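Local coordinates for protein putative phosphinothricin acetyltransferase YwnH (Bacillus subtilis, PDB 1VHS) that probably inactivates the herbicide and antibiotic phosphinothricin by transferring an acetyl group to it from acetyl-CoA, at residues A[118-123]-A[131-136]. Numbering follows the deposited sequence.
Sequences LMAFIF and KLFEKH
Phe133 reaches from helix 127-135 to strand 117-123 and lays its ring against Ala120 and Ile122, two residues that face the helix from alternate positions of the strand. The terminal methyl of Ile122 rests over one face of the ring, displaced toward the rim on the CD1 side: Ile122 CD1 is 4.0 Å from the centroid of the Phe133 ring and 25° off the normal, a CH-pi contact. On the same side of the ring plane, but toward the CD2-CE2 bond, the methyl of Ala120 comes in obliquely, Ala120 CB lying 3.5 Å from Phe133 CE2. Ile122 carries CG1 anti to its carbonyl carbon (chi1 -54°) and then runs extended, which brings CD1 out to the aromatic surface.

Phe138 packs edge-to-face with the ring, and the Phe133 side chain also touches Leu160 of strand 153-163 and Leu103 of helix 98-109. Farther along this segment, His136 ND1 donates a nearly straight bond to Leu132 O (3.2 Å, 169°), which lies in the imidazole plane; the donor sits above the carbonyl plane, on the opposite face from Lys135 N.

The contact lies close to Ile87 and Asn126 of the predicted acetyl-CoA site. In this beta-alpha connection of the GNAT fold the two segments meet through buried apolar contacts. With no hydrogen bond between them, their fit rests on the shape of methyls against an aromatic face, with no polar group to fix its direction.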
loop_
_atom_site.group_PDB
_atom_site.type_symbol
_atom_site.label_atom_id
_atom_site.label_comp_id
_atom_site.label_asym_id
_atom_site.label_seq_id
_atom_site.Cartn_x
_atom_site.Cartn_y
_atom_site.Cartn_z
ATOM N N LEU A 118 0.329 9.971 -8.058
ATOM C CA LEU A 118 0.331 8.832 -7.157
ATOM C C LEU A 118 -0.945 8.027 -7.367
ATOM O O LEU A 118 -2.030 8.582 -7.371
ATOM C CB LEU A 118 0.425 9.333 -5.712
ATOM C CG LEU A 118 0.716 8.323 -4.606
ATOM C CD1 LEU A 118 2.038 7.623 -4.890
ATOM C CD2 LEU A 118 0.763 9.046 -3.255
HETATM N N MSE A 119 -0.807 6.719 -7.560
HETATM C CA MSE A 119 -1.958 5.850 -7.771
HETATM C C MSE A 119 -2.070 4.770 -6.696
HETATM O O MSE A 119 -1.071 4.350 -6.109
HETATM C CB MSE A 119 -1.865 5.172 -9.146
HETATM C CG MSE A 119 -2.135 6.099 -10.317
HETATM SE SE MSE A 119 -2.005 5.151 -12.015
HETATM C CE MSE A 119 -0.135 5.109 -12.105
ATOM N N ALA A 120 -3.300 4.325 -6.456
ATOM C CA ALA A 120 -3.578 3.286 -5.476
ATOM C C ALA A 120 -4.482 2.242 -6.117
ATOM O O ALA A 120 -5.449 2.587 -6.792
ATOM C CB ALA A 120 -4.271 3.890 -4.244
ATOM N N PHE A 121 -4.155 0.970 -5.913
ATOM C CA PHE A 121 -4.935 -0.137 -6.468
ATOM C C PHE A 121 -5.770 -0.725 -5.344
ATOM O O PHE A 121 -5.240 -1.346 -4.418
ATOM C CB PHE A 121 -3.996 -1.200 -7.053
ATOM C CG PHE A 121 -3.263 -0.748 -8.286
ATOM C CD1 PHE A 121 -2.485 0.405 -8.270
ATOM C CD2 PHE A 121 -3.361 -1.471 -9.473
ATOM C CE1 PHE A 121 -1.813 0.835 -9.415
ATOM C CE2 PHE A 121 -2.693 -1.051 -10.627
ATOM C CZ PHE A 121 -1.917 0.106 -10.594
ATOM N N ILE A 122 -7.082 -0.525 -5.434
ATOM C CA ILE A 122 -8.011 -0.966 -4.409
ATOM C C ILE A 122 -9.160 -1.776 -4.986
ATOM O O ILE A 122 -9.761 -1.395 -5.991
ATOM C CB ILE A 122 -8.595 0.273 -3.662
ATOM C CG1 ILE A 122 -7.447 1.141 -3.129
ATOM C CG2 ILE A 122 -9.516 -0.175 -2.537
ATOM C CD1 ILE A 122 -7.880 2.518 -2.623
ATOM N N PHE A 123 -9.473 -2.901 -4.352
ATOM C CA PHE A 123 -10.585 -3.721 -4.822
ATOM C C PHE A 123 -11.883 -2.921 -4.795
ATOM O O PHE A 123 -12.131 -2.158 -3.861
ATOM C CB PHE A 123 -10.725 -4.963 -3.951
ATOM C CG PHE A 123 -9.691 -6.009 -4.227
ATOM C CD1 PHE A 123 -9.127 -6.735 -3.186
ATOM C CD2 PHE A 123 -9.293 -6.283 -5.531
ATOM C CE1 PHE A 123 -8.179 -7.720 -3.439
ATOM C CE2 PHE A 123 -8.343 -7.268 -5.794
ATOM C CZ PHE A 123 -7.785 -7.986 -4.746
ATOM N N LYS A 131 -13.356 5.284 0.169
ATOM C CA LYS A 131 -13.826 6.552 0.716
ATOM C C LYS A 131 -12.677 7.344 1.332
ATOM O O LYS A 131 -12.598 8.560 1.168
ATOM C CB LYS A 131 -14.927 6.325 1.756
ATOM N N LEU A 132 -11.789 6.646 2.034
ATOM C CA LEU A 132 -10.632 7.275 2.652
ATOM C C LEU A 132 -9.809 8.017 1.597
ATOM O O LEU A 132 -9.526 9.201 1.744
ATOM C CB LEU A 132 -9.747 6.226 3.334
ATOM C CG LEU A 132 -8.437 6.767 3.921
ATOM C CD1 LEU A 132 -8.746 7.826 4.966
ATOM C CD2 LEU A 132 -7.632 5.626 4.531
ATOM N N PHE A 133 -9.420 7.318 0.531
ATOM C CA PHE A 133 -8.630 7.964 -0.513
ATOM C C PHE A 133 -9.358 9.126 -1.196
ATOM O O PHE A 133 -8.751 10.153 -1.502
ATOM C CB PHE A 133 -8.180 6.933 -1.561
ATOM C CG PHE A 133 -6.955 6.156 -1.154
ATOM C CD1 PHE A 133 -7.032 5.156 -0.185
ATOM C CD2 PHE A 133 -5.719 6.445 -1.717
ATOM C CE1 PHE A 133 -5.892 4.457 0.216
ATOM C CE2 PHE A 133 -4.569 5.752 -1.322
ATOM C CZ PHE A 133 -4.658 4.757 -0.354
ATOM N N GLU A 134 -10.661 8.976 -1.419
ATOM C CA GLU A 134 -11.425 10.028 -2.074
ATOM C C GLU A 134 -11.519 11.298 -1.237
ATOM O O GLU A 134 -11.713 12.379 -1.779
ATOM C CB GLU A 134 -12.826 9.519 -2.451
ATOM C CG GLU A 134 -12.807 8.593 -3.658
ATOM C CD GLU A 134 -14.170 8.006 -3.984
ATOM O OE1 GLU A 134 -15.114 8.784 -4.233
ATOM O OE2 GLU A 134 -14.295 6.765 -3.994
ATOM N N LYS A 135 -11.370 11.173 0.077
ATOM C CA LYS A 135 -11.413 12.349 0.942
ATOM C C LYS A 135 -10.079 13.070 0.840
ATOM O O LYS A 135 -9.973 14.242 1.198
ATOM C CB LYS A 135 -11.657 11.953 2.403
ATOM C CG LYS A 135 -13.064 11.461 2.702
ATOM C CD LYS A 135 -13.200 11.119 4.176
ATOM C CE LYS A 135 -14.589 10.590 4.514
ATOM N NZ LYS A 135 -14.651 10.140 5.931
ATOM N N HIS A 136 -9.060 12.364 0.351
ATOM C CA HIS A 136 -7.735 12.951 0.215
ATOM C C HIS A 136 -7.292 13.311 -1.203
ATOM O O HIS A 136 -6.106 13.248 -1.529
ATOM C CB HIS A 136 -6.689 12.055 0.884
ATOM C CG HIS A 136 -6.742 12.083 2.382
ATOM N ND1 HIS A 136 -7.495 11.197 3.124
ATOM C CD2 HIS A 136 -6.134 12.898 3.277
ATOM C CE1 HIS A 136 -7.347 11.462 4.410
ATOM N NE2 HIS A 136 -6.527 12.491 4.530
#